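Local atomic coordinates of thiamin pyrophosphokinase (Geobacillus thermodenitrificans, PDB entry 3K94), a protein that probably catalyses, as a thiamine diphosphokinase, the ATP-dependent transfer of a pyrophosphate group to thiamine, giving thiamine diphosphate. Residues I3-G8 with D86-Q91; D80-L85 with L116-D121; G111-L116 with I124-R129. All coordinates share one frame; numbering follows the deposited sequence.

Contact 1 of 3, residues I3-G8 with D86-Q91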
# COMPACT_ATOMS: atom_id res chain seq x y z
N ILE B 3 12.43 -2.00 19.22
CA ILE B 3 12.94 -0.90 18.40
C ILE B 3 11.85 -0.26 17.54
O ILE B 3 11.25 -0.91 16.71
CB ILE B 3 14.12 -1.34 17.52
CG1 ILE B 3 15.30 -1.75 18.41
CG2 ILE B 3 14.53 -0.22 16.57
CD1 ILE B 3 16.46 -2.32 17.64
N HIS B 4 11.63 1.03 17.76
CA HIS B 4 10.64 1.79 17.00
C HIS B 4 11.32 2.79 16.07
O HIS B 4 11.93 3.76 16.51
CB HIS B 4 9.70 2.51 17.96
CG HIS B 4 8.71 1.60 18.60
ND1 HIS B 4 7.86 2.01 19.61
CD2 HIS B 4 8.43 0.29 18.38
CE1 HIS B 4 7.09 1.00 19.96
NE2 HIS B 4 7.41 -0.05 19.23
N ILE B 5 11.22 2.52 14.77
CA ILE B 5 11.82 3.38 13.75
C ILE B 5 10.77 4.31 13.17
O ILE B 5 9.72 3.87 12.73
CB ILE B 5 12.44 2.54 12.63
CG1 ILE B 5 13.45 1.54 13.22
CG2 ILE B 5 13.09 3.44 11.61
CD1 ILE B 5 14.08 0.58 12.22
N VAL B 6 11.06 5.61 13.16
CA VAL B 6 10.12 6.59 12.65
C VAL B 6 10.71 7.27 11.43
O VAL B 6 11.71 8.00 11.52
CB VAL B 6 9.77 7.65 13.73
CG1 VAL B 6 8.77 8.64 13.19
CG2 VAL B 6 9.25 6.96 14.98
N GLY B 7 10.11 6.98 10.28
CA GLY B 7 10.53 7.52 8.99
C GLY B 7 9.75 8.77 8.61
O GLY B 7 8.95 9.28 9.40
N GLY B 8 9.96 9.25 7.38
CA GLY B 8 9.51 10.58 7.02
C GLY B 8 8.29 10.68 6.12
O GLY B 8 8.13 11.68 5.42
N ASP B 86 18.27 -2.56 8.39
CA ASP B 86 19.44 -3.43 8.31
C ASP B 86 20.20 -3.42 9.66
O ASP B 86 20.68 -4.45 10.13
CB ASP B 86 20.37 -2.96 7.19
CG ASP B 86 19.85 -3.30 5.80
OD1 ASP B 86 18.92 -4.13 5.68
OD2 ASP B 86 20.38 -2.73 4.83
N TRP B 87 20.29 -2.25 10.28
CA TRP B 87 20.96 -2.13 11.57
C TRP B 87 20.09 -2.72 12.67
O TRP B 87 20.53 -3.59 13.43
CB TRP B 87 21.32 -0.66 11.86
CG TRP B 87 21.77 -0.42 13.28
CD1 TRP B 87 23.03 -0.60 13.79
CD2 TRP B 87 20.96 0.03 14.38
NE1 TRP B 87 23.05 -0.30 15.13
CE2 TRP B 87 21.79 0.09 15.52
CE3 TRP B 87 19.61 0.38 14.52
CZ2 TRP B 87 21.33 0.49 16.78
CZ3 TRP B 87 19.15 0.78 15.77
CH2 TRP B 87 20.00 0.83 16.88
N ALA B 88 18.84 -2.27 12.74
CA ALA B 88 17.88 -2.76 13.73
C ALA B 88 17.85 -4.29 13.86
O ALA B 88 17.82 -4.81 14.97
CB ALA B 88 16.48 -2.24 13.41
N VAL B 89 17.83 -5.00 12.73
CA VAL B 89 17.72 -6.46 12.80
C VAL B 89 18.96 -7.15 13.40
O VAL B 89 18.95 -8.37 13.58
CB VAL B 89 17.42 -7.11 11.44
CG1 VAL B 89 16.13 -6.57 10.86
CG2 VAL B 89 18.59 -6.92 10.48
N GLU B 90 20.00 -6.38 13.69
CA GLU B 90 21.19 -6.92 14.34
C GLU B 90 21.19 -6.75 15.85
O GLU B 90 22.09 -7.25 16.53
CB GLU B 90 22.46 -6.27 13.79
CG GLU B 90 22.75 -6.58 12.34
CD GLU B 90 24.02 -5.91 11.86
OE1 GLU B 90 24.55 -6.34 10.81
OE2 GLU B 90 24.49 -4.95 12.51
N GLN B 91 20.19 -6.05 16.38
CA GLN B 91 20.19 -5.68 17.79
C GLN B 91 19.50 -6.67 18.73
O GLN B 91 19.44 -6.45 19.94
CB GLN B 91 19.58 -4.28 17.95
CG GLN B 91 20.22 -3.24 17.06
CD GLN B 91 21.74 -3.26 17.16
OE1 GLN B 91 22.30 -3.35 18.26
NE2 GLN B 91 22.42 -3.17 16.03
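Ile3 and Ile5 meet Ala88 and Gln91 where the C-terminal end of helix 80-88 lies on the parallel part of the central sheet, in the alpha/beta fold of the catalytic domain. The contact across the segments is apolar. Ile5 stretches its longer branch to full length (chi2 176°), so that CD1 reaches Ala88 CB at 3.9 Å. Ile3 comes to the same methyl with its other branch, CG2 lying 4.2 Å from Ala88 CB. Beta-branched Ile5 suits its strand, Ile3 just before it adds a second bulky apolar group, and the small alanine lets the helix settle close; strand 28-30 adds Val28 against both isoleucines. The long branch of Ile3 runs on past the helix, and its CD1 packs at 3.7 Å against Gln91 CB, the two side chains passing at a slant.

The polar bonds all lie within 86-91. Ala88 to Gln91 form a type I turn, closed by Gln91 N to Ala88 O at 3.0 Å. Beyond CB, Gln91 leaves the isoleucine: a bend at chi2 (-50°) folds its amide back toward Trp87. There NE2 donates to Trp87 O at 3.2 Å, fairly straight at 161° but from above the carbonyl plane, while Glu90 N reaches the same oxygen from the opposite face. The Trp87 carbonyl oxygen thus has two donors, and a glutamine supplies both a fatty stem for Ile3 and an N-H. The same NE2 sits 3.1 Å above the Trp87 ring plane, toward its rim, with no hydrogen bond to ring NE1, since both are donors.

Contact 2 of 3, residues D80-L85 with L116-D121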
# COMPACT_ATOMS: atom_id res chain seq x y z
N ASP B 80 16.87 5.20 3.31
CA ASP B 80 17.23 5.44 4.70
C ASP B 80 16.53 4.46 5.64
O ASP B 80 17.08 4.09 6.67
CB ASP B 80 16.93 6.89 5.07
CG ASP B 80 17.73 7.87 4.23
OD1 ASP B 80 18.84 7.50 3.81
OD2 ASP B 80 17.25 8.99 3.97
N MSE B 81 15.30 4.07 5.30
CA MSE B 81 14.57 3.10 6.09
C MSE B 81 15.29 1.75 6.05
O MSE B 81 15.38 1.04 7.05
CB MSE B 81 13.15 2.95 5.55
CG MSE B 81 12.30 1.99 6.35
SE MSE B 81 11.92 2.70 8.13
CE MSE B 81 10.72 4.17 7.70
N GLU B 82 15.80 1.41 4.87
CA GLU B 82 16.50 0.15 4.67
C GLU B 82 17.76 0.08 5.53
O GLU B 82 17.96 -0.89 6.25
CB GLU B 82 16.88 -0.04 3.19
CG GLU B 82 17.79 -1.23 2.98
CD GLU B 82 17.95 -1.60 1.52
OE1 GLU B 82 17.78 -0.71 0.66
OE2 GLU B 82 18.26 -2.77 1.24
N ILE B 83 18.60 1.10 5.46
CA ILE B 83 19.81 1.06 6.28
C ILE B 83 19.44 1.03 7.76
O ILE B 83 20.07 0.30 8.54
CB ILE B 83 20.84 2.18 5.96
CG1 ILE B 83 20.24 3.58 6.07
CG2 ILE B 83 21.42 1.99 4.56
CD1 ILE B 83 21.18 4.67 5.58
N ALA B 84 18.40 1.78 8.14
CA ALA B 84 17.94 1.74 9.53
C ALA B 84 17.51 0.33 9.92
O ALA B 84 17.90 -0.19 10.96
CB ALA B 84 16.81 2.76 9.77
N LEU B 85 16.71 -0.30 9.07
CA LEU B 85 16.23 -1.64 9.39
C LEU B 85 17.38 -2.67 9.38
O LEU B 85 17.44 -3.53 10.25
CB LEU B 85 15.11 -2.08 8.45
CG LEU B 85 14.53 -3.45 8.77
CD1 LEU B 85 13.86 -3.49 10.16
CD2 LEU B 85 13.57 -3.84 7.69
N LEU B 116 10.25 -5.99 4.65
CA LEU B 116 9.66 -6.96 5.56
C LEU B 116 9.82 -8.39 5.01
O LEU B 116 10.13 -9.33 5.76
CB LEU B 116 8.19 -6.63 5.84
CG LEU B 116 7.97 -5.72 7.06
CD1 LEU B 116 8.80 -4.46 6.94
CD2 LEU B 116 6.49 -5.40 7.24
N LEU B 117 9.61 -8.55 3.70
CA LEU B 117 9.77 -9.85 3.06
C LEU B 117 11.20 -10.35 3.10
O LEU B 117 11.44 -11.52 3.37
CB LEU B 117 9.31 -9.79 1.61
CG LEU B 117 7.81 -9.60 1.52
CD1 LEU B 117 7.41 -9.31 0.09
CD2 LEU B 117 7.12 -10.85 2.08
N LYS B 118 12.15 -9.46 2.82
CA LYS B 118 13.55 -9.83 2.93
C LYS B 118 13.86 -10.35 4.32
O LYS B 118 14.60 -11.32 4.48
CB LYS B 118 14.46 -8.66 2.58
CG LYS B 118 15.93 -8.93 2.89
CD LYS B 118 16.82 -7.78 2.45
CE LYS B 118 18.29 -8.08 2.72
NZ LYS B 118 19.15 -7.05 2.07
N TYR B 119 13.29 -9.71 5.34
CA TYR B 119 13.50 -10.13 6.72
C TYR B 119 12.27 -10.84 7.29
O TYR B 119 11.91 -10.65 8.45
CB TYR B 119 13.87 -8.93 7.60
CG TYR B 119 15.19 -8.27 7.23
CD1 TYR B 119 16.39 -8.93 7.44
CD2 TYR B 119 15.23 -7.00 6.68
CE1 TYR B 119 17.60 -8.34 7.11
CE2 TYR B 119 16.43 -6.40 6.35
CZ TYR B 119 17.61 -7.07 6.56
OH TYR B 119 18.81 -6.47 6.23
N ALA B 120 11.63 -11.66 6.46
CA ALA B 120 10.39 -12.31 6.85
C ALA B 120 10.49 -13.14 8.14
O ALA B 120 9.50 -13.33 8.83
CB ALA B 120 9.85 -13.17 5.70
N ASP B 121 11.68 -13.62 8.46
CA ASP B 121 11.84 -14.41 9.69
C ASP B 121 11.98 -13.57 10.95
O ASP B 121 12.05 -14.11 12.05
CB ASP B 121 13.01 -15.41 9.58
CG ASP B 121 14.35 -14.74 9.28
OD1 ASP B 121 14.38 -13.57 8.82
OD2 ASP B 121 15.39 -15.39 9.49
O HOH W 1 18.37 -4.84 2.96
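Leu85 swings CG to the side away from its own backbone N (chi1 -177°), which sends the branched end out from helix 80-88, while Tyr119 keeps its ring beside its backbone N (chi1 -64°) and reaches back to meet it. This is packing between two neighbouring helices of the catalytic alpha/beta domain: the middle of helix 80-88 against the C-terminal end of helix 106-118, which Tyr119 follows as the first residue to leave helical geometry. The two side chains slide past each other in opposite directions. Leu85 CD2 touches Tyr119 CD2 at 3.7 Å, with CE2 of the same ring slightly farther off, an approach oblique to the ring. Leucine suits the spot because its other neighbours, Leu115 and Ile124, are apolar too.

A tyrosine suits its place by being both greasy and polar. One side of its ring packs against Leu85, whereas its hydroxyl probably hydrogen-bonds to Asp86 OD1, one residue further along helix 80-88, which would limit how far the ring can swing. From the helix side, Lys118 CG lies 4.2 Å above the plane of the Tyr119 ring, over its centre.

Toward the surface the contact becomes polar and water-mediated. The extended Lys118 brings NZ to 4.4 Å from Glu82 OE2, beyond salt-bridge range, though the opposite charges probably still attract. Long, flexible residues suit this outer side of the contact, which is near the dimer interface: Leu184 of the second subunit packs on Glu82, and Gly181 of that subunit on Lys118. A water spans the pair, accepting from Lys118 NZ at a notably short distance and donating to Glu82 OE2 at 2.7 Å.

Contact 3 of 3, residues G111-L116 with I124-R129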
# COMPACT_ATOMS: atom_id res chain seq x y z
N GLY B 111 8.25 -0.69 -1.43
CA GLY B 111 9.64 -0.97 -1.14
C GLY B 111 9.80 -1.40 0.30
O GLY B 111 10.51 -2.36 0.59
N ASN B 112 9.13 -0.70 1.21
CA ASN B 112 9.12 -1.07 2.62
C ASN B 112 8.57 -2.47 2.89
O ASN B 112 9.11 -3.18 3.73
CB ASN B 112 8.41 -0.01 3.45
CG ASN B 112 9.24 1.24 3.57
OD1 ASN B 112 10.46 1.16 3.51
ND2 ASN B 112 8.60 2.40 3.72
N VAL B 113 7.51 -2.86 2.18
CA VAL B 113 6.96 -4.22 2.30
C VAL B 113 7.99 -5.26 1.81
O VAL B 113 8.12 -6.33 2.40
CB VAL B 113 5.63 -4.38 1.51
CG1 VAL B 113 5.21 -5.83 1.47
CG2 VAL B 113 4.51 -3.55 2.15
N GLU B 114 8.73 -4.93 0.75
CA GLU B 114 9.80 -5.82 0.28
C GLU B 114 10.89 -6.03 1.34
O GLU B 114 11.47 -7.11 1.44
CB GLU B 114 10.40 -5.32 -1.04
CG GLU B 114 9.39 -5.33 -2.21
CD GLU B 114 8.83 -6.72 -2.49
OE1 GLU B 114 9.62 -7.68 -2.60
OE2 GLU B 114 7.59 -6.86 -2.62
N LEU B 115 11.15 -4.99 2.14
CA LEU B 115 12.07 -5.11 3.28
C LEU B 115 11.53 -6.09 4.32
O LEU B 115 12.27 -6.94 4.82
CB LEU B 115 12.30 -3.75 3.94
CG LEU B 115 13.26 -2.80 3.25
CD1 LEU B 115 13.14 -1.40 3.83
CD2 LEU B 115 14.67 -3.32 3.42
N LEU B 116 10.25 -5.99 4.65
CA LEU B 116 9.66 -6.96 5.56
C LEU B 116 9.82 -8.39 5.01
O LEU B 116 10.13 -9.33 5.76
CB LEU B 116 8.19 -6.63 5.84
CG LEU B 116 7.97 -5.72 7.06
CD1 LEU B 116 8.80 -4.46 6.94
CD2 LEU B 116 6.49 -5.40 7.24
N ILE B 124 8.79 -7.89 12.50
CA ILE B 124 8.78 -6.48 12.11
C ILE B 124 7.35 -6.12 11.76
O ILE B 124 6.67 -6.91 11.12
CB ILE B 124 9.73 -6.22 10.91
CG1 ILE B 124 11.13 -6.78 11.20
CG2 ILE B 124 9.82 -4.73 10.58
CD1 ILE B 124 11.92 -7.10 9.96
N GLU B 125 6.87 -4.97 12.23
CA GLU B 125 5.53 -4.49 11.87
C GLU B 125 5.66 -3.16 11.14
O GLU B 125 6.46 -2.32 11.51
CB GLU B 125 4.65 -4.25 13.10
CG GLU B 125 4.51 -5.40 14.08
CD GLU B 125 3.49 -5.09 15.17
OE1 GLU B 125 3.37 -3.91 15.57
OE2 GLU B 125 2.79 -6.02 15.62
N ILE B 126 4.86 -2.96 10.11
CA ILE B 126 4.63 -1.60 9.64
C ILE B 126 3.36 -1.09 10.31
O ILE B 126 2.31 -1.76 10.30
CB ILE B 126 4.47 -1.56 8.10
CG1 ILE B 126 5.83 -1.83 7.43
CG2 ILE B 126 3.89 -0.23 7.66
CD1 ILE B 126 5.76 -1.95 5.91
N VAL B 127 3.43 0.09 10.91
CA VAL B 127 2.30 0.62 11.66
C VAL B 127 1.96 2.05 11.26
O VAL B 127 2.85 2.90 11.16
CB VAL B 127 2.63 0.67 13.16
CG1 VAL B 127 1.43 1.22 13.95
CG2 VAL B 127 3.08 -0.71 13.64
N ASP B 128 0.68 2.31 11.01
CA ASP B 128 0.21 3.69 10.89
C ASP B 128 -1.09 3.90 11.66
O ASP B 128 -1.52 3.00 12.38
CB ASP B 128 0.20 4.19 9.42
CG ASP B 128 -0.99 3.65 8.59
OD1 ASP B 128 -1.90 3.02 9.15
OD2 ASP B 128 -0.98 3.89 7.36
N ARG B 129 -1.69 5.07 11.58
CA ARG B 129 -2.87 5.33 12.41
C ARG B 129 -4.00 4.32 12.23
O ARG B 129 -4.90 4.25 13.06
CB ARG B 129 -3.42 6.73 12.16
CG ARG B 129 -3.81 6.97 10.71
CD ARG B 129 -4.32 8.38 10.50
NE ARG B 129 -4.73 8.59 9.12
CZ ARG B 129 -5.35 9.67 8.69
NH1 ARG B 129 -5.63 10.64 9.55
NH2 ARG B 129 -5.69 9.79 7.42
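Asp128 OD1 accepts hydrogen bonds from Gln130 N and Asn131 ND2, just beyond it in the chain that carries Ile126 against Leu116. An aspartate suits this place, since its second oxygen is hydrogen-bonded to Thr102 OG1. Across the segments the contact is wholly apolar. Leu116 divides its fork between two isoleucines: CD1 lies 3.8 Å from Ile124 CG2, and CD2 presses on Ile126 CG1 at 3.6 Å. Helix 106-118 is here the crossover of a beta-alpha-beta unit between strands 97-99 and 125-128, and its segment 111-116 runs at 145° to strand 125-128, the axes approaching to 9.7 Å. With only an alanine methyl at Leu116, the space between Ile124 CG2 and Ile126 CG1 is likely to be left underfilled and those two isoleucines looser. One helical turn before Leu116, Asn112 CB and Val113 CG2 meet Ile126 CD1 at 4.1 and 4.3 Å, at the end of its extended chain (chi2 174°). Asparagine fits there because its stem meets the isoleucine while ND2 bonds Ala101 O. The helix also faces the second subunit, where Glu114 OE2 forms a salt bridge with Arg180 NH2 of that chain.

The three contacts form one chain of packing across the catalytic domain. Contacts 1 and 2 share helix 80-88 and have centres 8 Å apart; contacts 2 and 3 share helix 106-118, and Leu116 itself, at the same spacing. Contacts 1 and 3 lie about 11 Å apart between centres without touching, yet both rest on the central sheet, through strands 4-6 and 125-128. Along the sequence, contact 1 closes before contact 3 opens, while contact 2 interleaves with each. Two helices are therefore fixed to the sheet and to one another, and the second subunit touches residues of both contacts 2 and 3.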